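Local coordinates for peptidoglycan-N-acetylmuramic acid deacetylase PdaC (Bacillus subtilis subsp. subtilis str. 168, PDB 6H8N), which removes acetyl groups from N-acetylmuramic acid residues of peptidoglycan, conferring resistance to lysozyme, and also deacetylates short chitin oligomers, at residues V65-W70 with D89-I94. The protein carries 1 engineered substitution. Sequence-based numbering, arbitrary orientation.
Sequences VGNHSW and DTQDII. With ZN (zinc ion), chain C.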
ATOM      1  N   VAL A  65      -4.751  -4.127  -3.776  1.00  8.63           N
ATOM      2  CA  VAL A  65      -3.569  -4.196  -4.623  1.00  7.91           C
ATOM      3  C   VAL A  65      -3.506  -2.951  -5.486  1.00  7.94           C
ATOM      4  O   VAL A  65      -4.475  -2.608  -6.177  1.00  9.11           O
ATOM      5  CB  VAL A  65      -3.569  -5.463  -5.488  1.00  9.14           C
ATOM      6  CG1 VAL A  65      -2.400  -5.453  -6.481  1.00 10.50           C
ATOM      7  CG2 VAL A  65      -3.506  -6.675  -4.597  1.00  9.73           C
ATOM      8  N   GLY A  66      -2.342  -2.300  -5.474  1.00  7.58           N
ATOM      9  CA  GLY A  66      -2.071  -1.157  -6.312  1.00  8.26           C
ATOM     10  C   GLY A  66      -0.912  -1.435  -7.254  1.00  8.58           C
ATOM     11  O   GLY A  66      -0.184  -2.410  -7.105  1.00  8.48           O
ATOM     12  N   ASN A  67      -0.761  -0.561  -8.236  1.00  8.81           N
ATOM     13  CA  ASN A  67       0.223  -0.710  -9.300  1.00  9.02           C
ATOM     14  C   ASN A  67       1.491   0.074  -8.964  1.00  8.85           C
ATOM     15  O   ASN A  67       1.415   1.272  -8.692  1.00  9.16           O
ATOM     16  CB  ASN A  67      -0.441  -0.165 -10.572  1.00  9.24           C
ATOM     17  CG  ASN A  67       0.385  -0.327 -11.831  1.00  9.95           C
ATOM     18  OD1 ASN A  67       1.593  -0.071 -11.871  1.00  9.94           O
ATOM     19  ND2 ASN A  67      -0.295  -0.686 -12.910  1.00  9.86           N
ATOM     20  N   HIS A  68       2.648  -0.593  -8.994  1.00  7.98           N
ATOM     21  CA  HIS A  68       3.923   0.044  -8.648  1.00  8.45           C
ATOM     22  C   HIS A  68       4.913   0.013  -9.805  1.00  8.83           C
ATOM     23  O   HIS A  68       6.120   0.099  -9.587  1.00  9.99           O
ATOM     24  CB  HIS A  68       4.502  -0.614  -7.401  1.00  8.67           C
ATOM     25  CG  HIS A  68       5.590   0.158  -6.713  1.00  9.13           C
ATOM     26  ND1 HIS A  68       5.542   1.511  -6.461  1.00 10.17           N
ATOM     27  CD2 HIS A  68       6.742  -0.286  -6.161  1.00  8.95           C
ATOM     28  CE1 HIS A  68       6.641   1.874  -5.807  1.00 10.04           C
ATOM     29  NE2 HIS A  68       7.374   0.799  -5.592  1.00  9.72           N
ATOM     30  N   SER A  69       4.399  -0.078 -11.042  1.00  9.33           N
ATOM     31  CA  SER A  69       5.189  -0.186 -12.275  1.00 10.10           C
ATOM     32  C   SER A  69       5.646  -1.610 -12.526  1.00  9.90           C
ATOM     33  O   SER A  69       5.436  -2.505 -11.701  1.00  9.98           O
ATOM     34  CB  SER A  69       6.394   0.767 -12.309  1.00 10.54           C
ATOM     35  OG  SER A  69       7.558   0.210 -11.719  1.00 10.56           O
ATOM     36  N   TRP A  70       6.227  -1.843 -13.710  1.00 10.56           N
ATOM     37  CA  TRP A  70       6.681  -3.178 -14.083  1.00 10.62           C
ATOM     38  C   TRP A  70       8.036  -3.509 -13.464  1.00 10.36           C
ATOM     39  O   TRP A  70       8.206  -4.562 -12.847  1.00 11.22           O
ATOM     40  CB  TRP A  70       6.741  -3.316 -15.614  1.00 11.74           C
ATOM     41  CG  TRP A  70       7.131  -4.710 -15.999  1.00 12.71           C
ATOM     42  CD1 TRP A  70       8.397  -5.182 -16.246  1.00 13.25           C
ATOM     43  CD2 TRP A  70       6.256  -5.829 -16.163  1.00 11.08           C
ATOM     44  NE1 TRP A  70       8.355  -6.524 -16.543  1.00 14.84           N
ATOM     45  CE2 TRP A  70       7.055  -6.948 -16.495  1.00 12.59           C
ATOM     46  CE3 TRP A  70       4.878  -5.994 -16.062  1.00 11.61           C
ATOM     47  CZ2 TRP A  70       6.517  -8.208 -16.722  1.00 15.33           C
ATOM     48  CZ3 TRP A  70       4.347  -7.238 -16.285  1.00 14.11           C
ATOM     49  CH2 TRP A  70       5.165  -8.335 -16.614  1.00 14.76           C
ATOM     50  N   ASP A  89       1.468  -2.445 -18.601  1.00 12.11           N
ATOM     51  CA  ASP A  89       1.920  -3.831 -18.548  1.00 12.96           C
ATOM     52  C   ASP A  89       1.619  -4.442 -17.187  1.00 10.61           C
ATOM     53  O   ASP A  89       1.347  -5.645 -17.086  1.00 12.00           O
ATOM     54  CB  ASP A  89       3.422  -3.946 -18.812  1.00 14.23           C
ATOM     55  CG  ASP A  89       3.797  -3.749 -20.269  1.00 17.84           C
ATOM     56  OD1 ASP A  89       2.901  -3.754 -21.133  1.00 19.37           O
ATOM     57  OD2 ASP A  89       5.018  -3.600 -20.520  1.00 18.65           O
ATOM     58  N   THR A  90       1.701  -3.628 -16.128  1.00 10.12           N
ATOM     59  CA  THR A  90       1.437  -4.114 -14.783  1.00 11.15           C
ATOM     60  C   THR A  90      -0.052  -4.322 -14.561  1.00  9.79           C
ATOM     61  O   THR A  90      -0.448  -5.343 -13.994  1.00  9.73           O
ATOM     62  CB  THR A  90       2.069  -3.160 -13.780  1.00  9.67           C
ATOM     63  OG1 THR A  90       3.482  -3.150 -14.026  1.00 10.89           O
ATOM     64  CG2 THR A  90       1.811  -3.606 -12.348  1.00 10.86           C
ATOM     65  N   GLN A  91      -0.897  -3.411 -15.065  1.00  9.62           N
ATOM     66  CA  GLN A  91      -2.340  -3.669 -15.065  1.00  9.05           C
ATOM     67  C   GLN A  91      -2.634  -4.977 -15.780  1.00 10.69           C
ATOM     68  O   GLN A  91      -3.422  -5.804 -15.301  1.00 10.68           O
ATOM     69  CB  GLN A  91      -3.112  -2.539 -15.756  1.00 10.35           C
ATOM     70  CG  GLN A  91      -3.054  -1.191 -15.101  1.00 10.91           C
ATOM     71  CD  GLN A  91      -3.704  -1.136 -13.752  1.00 10.87           C
ATOM     72  OE1 GLN A  91      -3.056  -1.348 -12.724  1.00 10.78           O
ATOM     73  NE2 GLN A  91      -4.994  -0.847 -13.724  1.00 12.31           N
ATOM     74  N   ASP A  92      -1.976  -5.198 -16.919  1.00 10.86           N
ATOM     75  CA  ASP A  92      -2.291  -6.352 -17.749  1.00 11.56           C
ATOM     76  C   ASP A  92      -1.943  -7.663 -17.058  1.00 11.32           C
ATOM     77  O   ASP A  92      -2.730  -8.614 -17.109  1.00 11.76           O
ATOM     78  CB  ASP A  92      -1.571  -6.253 -19.103  1.00 12.41           C
ATOM     79  CG  ASP A  92      -2.124  -5.158 -19.993  1.00 18.02           C
ATOM     80  OD1 ASP A  92      -3.213  -4.626 -19.703  1.00 19.52           O
ATOM     81  OD2 ASP A  92      -1.456  -4.835 -21.009  1.00 24.04           O
ATOM     82  N   ILE A  93      -0.779  -7.755 -16.407  1.00 10.99           N
ATOM     83  CA  ILE A  93      -0.428  -9.023 -15.766  1.00 10.93           C
ATOM     84  C   ILE A  93      -1.352  -9.293 -14.582  1.00  9.89           C
ATOM     85  O   ILE A  93      -1.769 -10.435 -14.344  1.00 10.60           O
ATOM     86  CB  ILE A  93       1.069  -9.104 -15.393  1.00 11.56           C
ATOM     87  CG1 ILE A  93       1.471 -10.523 -14.978  1.00 13.86           C
ATOM     88  CG2 ILE A  93       1.428  -8.147 -14.248  1.00 11.85           C
ATOM     89  CD1 ILE A  93       1.383 -11.555 -16.099  1.00 20.15           C
ATOM     90  N   ILE A  94      -1.690  -8.250 -13.820  1.00  9.74           N
ATOM     91  CA  ILE A  94      -2.602  -8.436 -12.697  1.00  9.47           C
ATOM     92  C   ILE A  94      -3.955  -8.923 -13.201  1.00  9.24           C
ATOM     93  O   ILE A  94      -4.544  -9.854 -12.641  1.00 10.21           O
ATOM     94  CB  ILE A  94      -2.705  -7.146 -11.879  1.00  9.10           C
ATOM     95  CG1 ILE A  94      -1.362  -6.850 -11.213  1.00  9.77           C
ATOM     96  CG2 ILE A  94      -3.851  -7.221 -10.854  1.00  9.74           C
ATOM     97  CD1 ILE A  94      -1.270  -5.453 -10.638  1.00 10.12           C
TER
HETATM   98 ZN    ZN C 501       9.265   0.648  -4.808  1.00 10.15          ZN
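Just before the zinc-binding H-S-x-x-H motif of the NodB deacetylase domain, Asn67, the last residue of parallel strand 64-67, meets Gln91 and Thr90 of helix 80-98. The axes of the short segments 65-67 and 89-94 come within 9.2 Å, their N-to-C directions 148° apart. Asn67 uses both ends of its amide: ND2 donates to Gln91 OE1 at 2.8 Å with an almost straight N-H...O angle of 177°, and OE1 lies in the Asn67 amide plane. Its second ND2 partner is Ile87 O, while OD1 closes an Asx turn by accepting from Ser69 N at 2.9 Å. Because CG stands anti to the backbone N (chi1 -176°), the amide extends to the helix, where Thr90 CG2 packs 3.6 Å from Asn67 CG. Held at both ends, the amide is fixed in rotation; the turn runs past His68, whose NE2 binds zinc together with Asp18 and His72. Ser69 OG bonds to His68 O and also to His72 N, tying the backbones of the two motif histidines together. Further along, Thr90 OG1 sits at the edge of the Trp70 indole but is hydrogen-bonded to Gln86 O, whereas Trp70 N bonds to Gln86 OE1. The indole's benzo side lies against the helix, with CE3 3.7 Å from Asp89 CB and CZ3 3.7 Å from Ile93 CG2.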